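Putative transcriptional regulator, LysR family (Vibrio parahaemolyticus, PDB 3OXN) probably acts as a DNA-binding transcription factor, the present chain being its LysR-type substrate-binding domain without the helix-turn-helix part. Local coordinates at residues 36-41 / 48-53; 63-68 / 81-86; 71-76 / 213-218. All coordinates share one frame; numbering follows the deposited sequence.

Contact 1: 36-41 / 48-53; sequences FALPRI and VSFNFL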
loop_
_atom_site.group_PDB
_atom_site.type_symbol
_atom_site.label_atom_id
_atom_site.label_comp_id
_atom_site.label_asym_id
_atom_site.label_seq_id
_atom_site.Cartn_x
_atom_site.Cartn_y
_atom_site.Cartn_z
ATOM N N PHE A 36 -4.752 -11.305 7.958
ATOM C CA PHE A 36 -5.621 -12.276 8.591
ATOM C C PHE A 36 -5.128 -13.710 8.331
ATOM O O PHE A 36 -4.993 -14.515 9.259
ATOM C CB PHE A 36 -7.042 -12.088 8.072
ATOM C CG PHE A 36 -8.066 -12.920 8.779
ATOM C CD1 PHE A 36 -8.828 -12.383 9.809
ATOM C CD2 PHE A 36 -8.274 -14.239 8.415
ATOM C CE1 PHE A 36 -9.779 -13.148 10.461
ATOM C CE2 PHE A 36 -9.224 -15.009 9.062
ATOM C CZ PHE A 36 -9.976 -14.463 10.087
ATOM N N ALA A 37 -4.843 -14.020 7.073
ATOM C CA ALA A 37 -4.516 -15.387 6.673
ATOM C C ALA A 37 -3.062 -15.784 6.927
ATOM O O ALA A 37 -2.694 -16.936 6.724
ATOM C CB ALA A 37 -4.872 -15.604 5.199
ATOM N N LEU A 38 -2.228 -14.841 7.354
ATOM C CA LEU A 38 -0.797 -15.126 7.479
ATOM C C LEU A 38 -0.393 -15.924 8.735
ATOM O O LEU A 38 0.527 -16.725 8.683
ATOM C CB LEU A 38 0.044 -13.848 7.336
ATOM C CG LEU A 38 0.475 -13.436 5.919
ATOM C CD1 LEU A 38 0.947 -12.010 5.890
ATOM C CD2 LEU A 38 1.559 -14.343 5.375
ATOM N N PRO A 39 -1.066 -15.701 9.872
ATOM C CA PRO A 39 -0.606 -16.428 11.059
ATOM C C PRO A 39 -0.777 -17.940 10.941
ATOM O O PRO A 39 0.129 -18.687 11.312
ATOM C CB PRO A 39 -1.481 -15.859 12.170
ATOM C CG PRO A 39 -1.831 -14.486 11.691
ATOM C CD PRO A 39 -2.002 -14.618 10.214
ATOM N N ARG A 40 -1.916 -18.388 10.421
ATOM C CA ARG A 40 -2.108 -19.816 10.174
ATOM C C ARG A 40 -1.170 -20.368 9.108
ATOM O O ARG A 40 -0.847 -21.544 9.143
ATOM C CB ARG A 40 -3.563 -20.150 9.827
ATOM C CG ARG A 40 -4.312 -20.878 10.960
ATOM C CD ARG A 40 -5.126 -19.927 11.859
ATOM N NE ARG A 40 -6.569 -20.064 11.641
ATOM C CZ ARG A 40 -7.325 -20.988 12.233
ATOM N NH1 ARG A 40 -6.774 -21.853 13.083
ATOM N NH2 ARG A 40 -8.630 -21.052 11.983
ATOM N N ILE A 41 -0.733 -19.528 8.164
ATOM C CA ILE A 41 0.204 -19.961 7.119
ATOM C C ILE A 41 1.544 -20.368 7.710
ATOM O O ILE A 41 2.027 -21.468 7.471
ATOM C CB ILE A 41 0.482 -18.856 6.059
ATOM C CG1 ILE A 41 -0.794 -18.462 5.317
ATOM C CG2 ILE A 41 1.501 -19.338 5.060
ATOM C CD1 ILE A 41 -1.424 -19.606 4.579
ATOM N N VAL A 48 8.376 -21.604 5.403
ATOM C CA VAL A 48 7.831 -20.964 4.216
ATOM C C VAL A 48 8.242 -19.492 4.171
ATOM O O VAL A 48 8.501 -18.884 5.215
ATOM C CB VAL A 48 6.287 -21.120 4.199
ATOM C CG1 VAL A 48 5.599 -19.884 4.784
ATOM C CG2 VAL A 48 5.797 -21.412 2.807
ATOM N N SER A 49 8.315 -18.934 2.963
ATOM C CA SER A 49 8.749 -17.552 2.743
ATOM C C SER A 49 7.809 -16.814 1.766
ATOM O O SER A 49 7.388 -17.375 0.755
ATOM C CB SER A 49 10.175 -17.567 2.205
ATOM O OG SER A 49 10.673 -16.264 1.964
ATOM N N PHE A 50 7.487 -15.556 2.059
ATOM C CA PHE A 50 6.516 -14.817 1.246
ATOM C C PHE A 50 7.020 -13.568 0.520
ATOM O O PHE A 50 7.794 -12.775 1.052
ATOM C CB PHE A 50 5.311 -14.432 2.093
ATOM C CG PHE A 50 4.240 -15.460 2.099
ATOM C CD1 PHE A 50 3.352 -15.548 1.047
ATOM C CD2 PHE A 50 4.125 -16.344 3.142
ATOM C CE1 PHE A 50 2.360 -16.490 1.040
ATOM C CE2 PHE A 50 3.148 -17.291 3.137
ATOM C CZ PHE A 50 2.257 -17.363 2.085
ATOM N N ASN A 51 6.537 -13.395 -0.700
ATOM C CA ASN A 51 6.854 -12.206 -1.466
ATOM C C ASN A 51 5.612 -11.525 -2.038
ATOM O O ASN A 51 5.089 -11.934 -3.072
ATOM C CB ASN A 51 7.835 -12.523 -2.585
ATOM C CG ASN A 51 8.556 -11.290 -3.072
ATOM O OD1 ASN A 51 8.722 -10.335 -2.320
ATOM N ND2 ASN A 51 8.981 -11.294 -4.329
ATOM N N PHE A 52 5.139 -10.487 -1.364
ATOM C CA PHE A 52 3.963 -9.769 -1.832
ATOM C C PHE A 52 4.354 -8.526 -2.609
ATOM O O PHE A 52 5.177 -7.733 -2.162
ATOM C CB PHE A 52 3.093 -9.368 -0.658
ATOM C CG PHE A 52 2.507 -10.527 0.079
ATOM C CD1 PHE A 52 1.388 -11.182 -0.415
ATOM C CD2 PHE A 52 3.076 -10.958 1.275
ATOM C CE1 PHE A 52 0.839 -12.240 0.271
ATOM C CE2 PHE A 52 2.547 -12.016 1.972
ATOM C CZ PHE A 52 1.421 -12.663 1.474
ATOM N N LEU A 53 3.769 -8.354 -3.780
ATOM C CA LEU A 53 4.038 -7.153 -4.551
ATOM C C LEU A 53 2.758 -6.598 -5.119
ATOM O O LEU A 53 1.778 -7.312 -5.245
ATOM C CB LEU A 53 5.065 -7.415 -5.658
ATOM C CG LEU A 53 4.962 -8.774 -6.337
ATOM C CD1 LEU A 53 3.869 -8.743 -7.390
ATOM C CD2 LEU A 53 6.293 -9.142 -6.941
#
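The ring of F50 meets L38 over one face and I41 at its edge, both from helix 28-44. CD2 of L38 sits over that face, 4.2 Å from the ring centroid and 23° off the ring normal, a CH-pi contact displaced toward the rim. At the edge, close to the ring plane, comes CG2 of I41, nearest to CE2 of F50. In I41, chi1 of -62° sets CG1 beside the backbone N and leaves CG2 anti to it, which brings this methyl also to 4.1 Å from CG1 of V48. The other L38 methyl, CD1, reaches F52 at CE2, 4.2 Å away, each branch serving a different phenylalanine.

V48, F50 and F52 turn the same way because side chains alternate along the extended chain, and all five touching residues are buried. Within the sheet, backbone bonds tie S49, N51 and L53 to strand 20-25, and F52 packs further on M30 and L34 of helix 28-44. On its far edge the strand pairs in parallel with a strand of the second subunit, whose L145 touches F50 and F52. Helix 28-44 over strand 49-54 completes the beta-alpha-beta unit begun by strand 20-25, as in the periplasmic-binding-protein-like fold.

Contact 2: 63-68 / 81-86; sequences QLTYEG and EPLRSE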
loop_
_atom_site.group_PDB
_atom_site.type_symbol
_atom_site.label_atom_id
_atom_site.label_comp_id
_atom_site.label_asym_id
_atom_site.label_seq_id
_atom_site.Cartn_x
_atom_site.Cartn_y
_atom_site.Cartn_z
ATOM N N GLN A 63 1.732 -10.555 -15.166
ATOM C CA GLN A 63 2.376 -10.681 -13.876
ATOM C C GLN A 63 2.479 -12.154 -13.436
ATOM O O GLN A 63 3.540 -12.598 -12.994
ATOM C CB GLN A 63 1.666 -9.803 -12.840
ATOM C CG GLN A 63 2.637 -9.001 -11.986
ATOM C CD GLN A 63 1.982 -7.855 -11.250
ATOM O OE1 GLN A 63 0.875 -7.425 -11.599
ATOM N NE2 GLN A 63 2.673 -7.337 -10.226
ATOM N N LEU A 64 1.397 -12.919 -13.590
ATOM C CA LEU A 64 1.440 -14.340 -13.272
ATOM C C LEU A 64 2.235 -15.120 -14.317
ATOM O O LEU A 64 2.926 -16.089 -13.995
ATOM C CB LEU A 64 0.030 -14.923 -13.150
ATOM C CG LEU A 64 -0.894 -14.388 -12.063
ATOM C CD1 LEU A 64 -2.283 -14.882 -12.382
ATOM C CD2 LEU A 64 -0.456 -14.803 -10.672
ATOM N N THR A 65 2.130 -14.698 -15.572
ATOM C CA THR A 65 2.803 -15.396 -16.668
ATOM C C THR A 65 4.305 -15.093 -16.808
ATOM O O THR A 65 5.118 -16.006 -16.939
ATOM C CB THR A 65 2.121 -15.108 -18.006
ATOM O OG1 THR A 65 0.733 -15.430 -17.897
ATOM C CG2 THR A 65 2.737 -15.940 -19.105
ATOM N N TYR A 66 4.690 -13.830 -16.773
ATOM C CA TYR A 66 6.080 -13.511 -17.077
ATOM C C TYR A 66 6.925 -13.067 -15.891
ATOM O O TYR A 66 8.123 -13.297 -15.875
ATOM C CB TYR A 66 6.159 -12.471 -18.200
ATOM C CG TYR A 66 5.545 -12.949 -19.484
ATOM C CD1 TYR A 66 6.201 -13.866 -20.284
ATOM C CD2 TYR A 66 4.301 -12.495 -19.890
ATOM C CE1 TYR A 66 5.639 -14.314 -21.473
ATOM C CE2 TYR A 66 3.730 -12.939 -21.070
ATOM C CZ TYR A 66 4.406 -13.843 -21.856
ATOM O OH TYR A 66 3.853 -14.281 -23.026
ATOM N N GLU A 67 6.310 -12.439 -14.902
ATOM C CA GLU A 67 7.065 -11.819 -13.820
ATOM C C GLU A 67 7.297 -12.759 -12.634
ATOM O O GLU A 67 7.932 -12.364 -11.663
ATOM C CB GLU A 67 6.336 -10.569 -13.317
ATOM C CG GLU A 67 5.542 -9.815 -14.384
ATOM C CD GLU A 67 6.116 -8.443 -14.716
ATOM O OE1 GLU A 67 7.035 -7.970 -14.008
ATOM O OE2 GLU A 67 5.630 -7.834 -15.689
ATOM N N GLY A 68 6.768 -13.982 -12.693
ATOM C CA GLY A 68 6.985 -14.946 -11.622
ATOM C C GLY A 68 5.990 -14.934 -10.456
ATOM O O GLY A 68 6.288 -15.447 -9.367
ATOM N N GLU A 81 -9.386 -16.140 -18.651
ATOM C CA GLU A 81 -8.966 -17.322 -19.415
ATOM C C GLU A 81 -7.826 -16.984 -20.375
ATOM O O GLU A 81 -7.887 -15.974 -21.091
ATOM C CB GLU A 81 -10.138 -17.904 -20.204
ATOM C CG GLU A 81 -11.309 -18.336 -19.336
ATOM C CD GLU A 81 -12.078 -17.155 -18.775
ATOM O OE1 GLU A 81 -12.349 -17.157 -17.549
ATOM O OE2 GLU A 81 -12.394 -16.225 -19.566
ATOM N N PRO A 82 -6.796 -17.852 -20.428
ATOM C CA PRO A 82 -6.662 -19.150 -19.755
ATOM C C PRO A 82 -5.964 -19.115 -18.384
ATOM O O PRO A 82 -5.135 -19.992 -18.082
ATOM C CB PRO A 82 -5.765 -19.904 -20.731
ATOM C CG PRO A 82 -4.782 -18.852 -21.091
ATOM C CD PRO A 82 -5.700 -17.670 -21.402
ATOM N N LEU A 83 -6.285 -18.119 -17.566
ATOM C CA LEU A 83 -5.776 -18.085 -16.197
ATOM C C LEU A 83 -6.768 -18.734 -15.250
ATOM O O LEU A 83 -7.959 -18.460 -15.297
ATOM C CB LEU A 83 -5.482 -16.655 -15.745
ATOM C CG LEU A 83 -4.265 -15.992 -16.376
ATOM C CD1 LEU A 83 -3.988 -14.673 -15.694
ATOM C CD2 LEU A 83 -3.087 -16.908 -16.232
ATOM N N ARG A 84 -6.271 -19.605 -14.396
ATOM C CA ARG A 84 -7.116 -20.249 -13.405
ATOM C C ARG A 84 -7.637 -19.229 -12.395
ATOM O O ARG A 84 -6.952 -18.276 -12.028
ATOM C CB ARG A 84 -6.330 -21.351 -12.719
ATOM C CG ARG A 84 -5.627 -22.221 -13.726
ATOM C CD ARG A 84 -6.662 -22.968 -14.486
ATOM N NE ARG A 84 -7.723 -23.312 -13.544
ATOM C CZ ARG A 84 -8.545 -24.349 -13.664
ATOM N NH1 ARG A 84 -8.437 -25.176 -14.706
ATOM N NH2 ARG A 84 -9.476 -24.550 -12.735
ATOM N N SER A 85 -8.866 -19.415 -11.956
ATOM C CA SER A 85 -9.439 -18.444 -11.057
ATOM C C SER A 85 -10.554 -19.078 -10.270
ATOM O O SER A 85 -11.255 -19.943 -10.775
ATOM C CB SER A 85 -9.985 -17.257 -11.847
ATOM O OG SER A 85 -10.936 -17.703 -12.789
ATOM N N GLU A 86 -10.712 -18.644 -9.028
ATOM C CA GLU A 86 -11.867 -19.037 -8.247
ATOM C C GLU A 86 -12.290 -17.835 -7.401
ATOM O O GLU A 86 -11.432 -17.091 -6.941
ATOM C CB GLU A 86 -11.530 -20.244 -7.367
ATOM C CG GLU A 86 -11.199 -19.890 -5.938
ATOM C CD GLU A 86 -11.151 -21.110 -5.027
ATOM O OE1 GLU A 86 -10.437 -22.076 -5.371
ATOM O OE2 GLU A 86 -11.828 -21.094 -3.968
#
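L64 and L83 meet through their CD1 methyls, 3.7 Å apart, and the two leucines make up most of the contact between the end of helix 60-65 and the start of strand 83-89. They share a conformation: in both, CG lies beside the backbone N and the chain then runs out extended, chi2 being 167° in L64 and -172° in L83. Their side chains meet at a slant. Both residues are buried, and L64 turns its second methyl, CD2, to the backbone of strand 71-74, where the nearest atoms are C of L71 and N of A72.

Away from this pair the contact thins quickly. T65 approaches only with OG1, 4.4 Å from CD2 of L83, and that hydroxyl is committed to its own helix through a hydrogen bond with O of S61. Its methyl, CG2, turns to the neighbouring tyrosine and lies 3.7 Å above the centre of the Y66 ring, on the exposed side. Beyond the helix, G68 is the first residue to leave helical backbone angles, with a positive phi of 89° that suits a glycine. In the other segment, a cis peptide before P82 lies in the exposed turn that leads into the strand.

The charged groups beside the contact find partners of their own, E67 pairing with R59 and R84 with E203. Q63 is gripped by both ends of its amide, NE2 to O of P54 and OE1 to N of Q56. The chemistry across the contact is therefore almost wholly that of aliphatic side chains: it excludes water from one leucine pair without fixing any bond direction, while the direction-dependent bonds are made within the helix or to other parts of the domain.

Contact 3: 71-76 / 213-218; sequences LAICRP and SVVREE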
loop_
_atom_site.group_PDB
_atom_site.type_symbol
_atom_site.label_atom_id
_atom_site.label_comp_id
_atom_site.label_asym_id
_atom_site.label_seq_id
_atom_site.Cartn_x
_atom_site.Cartn_y
_atom_site.Cartn_z
ATOM N N LEU A 71 0.486 -16.561 -7.463
ATOM C CA LEU A 71 -0.953 -16.392 -7.305
ATOM C C LEU A 71 -1.266 -14.896 -7.302
ATOM O O LEU A 71 -0.465 -14.080 -6.836
ATOM C CB LEU A 71 -1.386 -17.006 -5.970
ATOM C CG LEU A 71 -2.842 -16.939 -5.521
ATOM C CD1 LEU A 71 -3.744 -17.759 -6.422
ATOM C CD2 LEU A 71 -2.937 -17.426 -4.084
ATOM N N ALA A 72 -2.426 -14.525 -7.819
ATOM C CA ALA A 72 -2.865 -13.141 -7.736
ATOM C C ALA A 72 -4.162 -13.081 -6.937
ATOM O O ALA A 72 -5.073 -13.880 -7.178
ATOM C CB ALA A 72 -3.065 -12.576 -9.129
ATOM N N ILE A 73 -4.252 -12.159 -5.978
ATOM C CA ILE A 73 -5.535 -11.916 -5.312
ATOM C C ILE A 73 -6.096 -10.514 -5.618
ATOM O O ILE A 73 -5.519 -9.502 -5.203
ATOM C CB ILE A 73 -5.451 -12.110 -3.794
ATOM C CG1 ILE A 73 -4.875 -13.495 -3.464
ATOM C CG2 ILE A 73 -6.835 -11.887 -3.167
ATOM C CD1 ILE A 73 -4.492 -13.705 -1.981
ATOM N N CYS A 74 -7.214 -10.458 -6.340
ATOM C CA CYS A 74 -7.810 -9.189 -6.714
ATOM C C CYS A 74 -9.201 -9.374 -7.279
ATOM O O CYS A 74 -9.766 -10.449 -7.221
ATOM C CB CYS A 74 -6.966 -8.540 -7.800
ATOM S SG CYS A 74 -7.068 -9.387 -9.409
ATOM N N ARG A 75 -9.737 -8.297 -7.840
ATOM C CA ARG A 75 -10.919 -8.353 -8.689
ATOM C C ARG A 75 -10.506 -8.131 -10.147
ATOM O O ARG A 75 -10.365 -6.995 -10.585
ATOM C CB ARG A 75 -11.900 -7.267 -8.278
ATOM C CG ARG A 75 -13.281 -7.491 -8.809
ATOM C CD ARG A 75 -14.135 -6.244 -8.716
ATOM N NE ARG A 75 -14.415 -5.699 -10.042
ATOM C CZ ARG A 75 -15.471 -6.045 -10.768
ATOM N NH1 ARG A 75 -16.345 -6.928 -10.288
ATOM N NH2 ARG A 75 -15.653 -5.509 -11.965
ATOM N N PRO A 76 -10.289 -9.215 -10.903
ATOM C CA PRO A 76 -9.944 -9.073 -12.324
ATOM C C PRO A 76 -10.945 -8.195 -13.063
ATOM O O PRO A 76 -12.136 -8.511 -13.068
ATOM C CB PRO A 76 -10.053 -10.498 -12.856
ATOM C CG PRO A 76 -9.842 -11.355 -11.677
ATOM C CD PRO A 76 -10.411 -10.622 -10.499
ATOM N N SER A 213 -5.441 -23.285 -0.992
ATOM C CA SER A 213 -6.387 -23.812 -0.012
ATOM C C SER A 213 -6.295 -23.147 1.366
ATOM O O SER A 213 -7.324 -22.923 2.025
ATOM C CB SER A 213 -6.236 -25.331 0.121
ATOM O OG SER A 213 -4.872 -25.691 0.048
ATOM N N VAL A 214 -5.079 -22.851 1.822
ATOM C CA VAL A 214 -4.944 -22.138 3.085
ATOM C C VAL A 214 -5.512 -20.738 2.942
ATOM O O VAL A 214 -6.173 -20.232 3.852
ATOM C CB VAL A 214 -3.506 -22.110 3.592
ATOM C CG1 VAL A 214 -3.308 -23.205 4.633
ATOM C CG2 VAL A 214 -2.544 -22.296 2.451
ATOM N N VAL A 215 -5.273 -20.130 1.780
ATOM C CA VAL A 215 -5.902 -18.864 1.431
ATOM C C VAL A 215 -7.417 -19.054 1.409
ATOM O O VAL A 215 -8.168 -18.277 1.993
ATOM C CB VAL A 215 -5.406 -18.345 0.039
ATOM C CG1 VAL A 215 -6.250 -17.192 -0.453
ATOM C CG2 VAL A 215 -3.934 -17.946 0.104
ATOM N N ARG A 216 -7.854 -20.110 0.736
ATOM C CA ARG A 216 -9.275 -20.398 0.551
ATOM C C ARG A 216 -10.032 -20.509 1.867
ATOM O O ARG A 216 -11.073 -19.893 2.039
ATOM C CB ARG A 216 -9.436 -21.696 -0.234
ATOM C CG ARG A 216 -10.622 -21.737 -1.174
ATOM C CD ARG A 216 -10.933 -23.168 -1.633
ATOM N NE ARG A 216 -9.738 -23.999 -1.814
ATOM N N GLU A 217 -9.514 -21.299 2.800
ATOM C CA GLU A 217 -10.247 -21.563 4.033
ATOM C C GLU A 217 -10.081 -20.456 5.070
ATOM O O GLU A 217 -10.870 -20.365 6.022
ATOM C CB GLU A 217 -9.855 -22.919 4.622
ATOM C CG GLU A 217 -8.391 -23.036 4.931
ATOM C CD GLU A 217 -8.119 -24.058 6.012
ATOM O OE1 GLU A 217 -8.998 -24.932 6.226
ATOM O OE2 GLU A 217 -7.034 -23.979 6.645
ATOM N N GLU A 218 -9.053 -19.627 4.889
ATOM C CA GLU A 218 -8.849 -18.446 5.730
ATOM C C GLU A 218 -9.748 -17.302 5.275
ATOM O O GLU A 218 -10.329 -16.603 6.100
ATOM C CB GLU A 218 -7.381 -18.023 5.725
ATOM C CG GLU A 218 -6.481 -18.905 6.579
ATOM C CD GLU A 218 -6.887 -18.896 8.053
ATOM O OE1 GLU A 218 -7.214 -17.803 8.576
ATOM O OE2 GLU A 218 -6.893 -19.987 8.682
#
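V215 of helix 206-227 packs on L71 and I73 of strand 71-74, joining the C-terminal helix to the middle of a five-stranded mixed sheet in the periplasmic-binding-protein-like domain. Its CB points at the strand but stays 4.9 Å from CD2 of L71, and the touching is left to the two methyls. CG1, anti to the backbone N (chi1 169°), meets CD1 of I73 at 4.2 Å. CG2, lying beside that N, turns to L71 instead and stands 4.3 Å from its CD2. The valine thus forks over two strand residues whose side chains leave the same side of the sheet, the side chains of I73 and V215 running alongside each other in opposite directions.

The distances describe ordinary van der Waals packing, and all three side chains are buried. A72 and C74, alternating with them, turn to helix 60-65, so strand 71-74 has a helix on each of its two sides. Next to V215, V214 packs on I41 and E44 of helix 28-44, and L71 also touches M196 and W198 of strand 194-199. I73 reaches its partner by an extended chain: chi2 of 169° carries CD1 out from the sheet to CG1 of V215.

How the contacts relate
From the N terminus, contact 1 closes first: only six residues separate helix segment 36-41 from 48-53, so it is a local closure within one beta-alpha-beta unit. Contact 2 opens later, in series with it, and its 12-residue loop encloses strand 71-74. That strand belongs to contact 3, whose partner, 213-218, follows after 136 intervening residues; contacts 2 and 3 therefore cross, while contact 1 is complete before either begins. All three reach the same sheet. Contacts 1 and 3 also meet directly through the R40–E218 salt bridge, uniting helices 28-44 and 206-227, and L64 links contact 2 to strand 71-74.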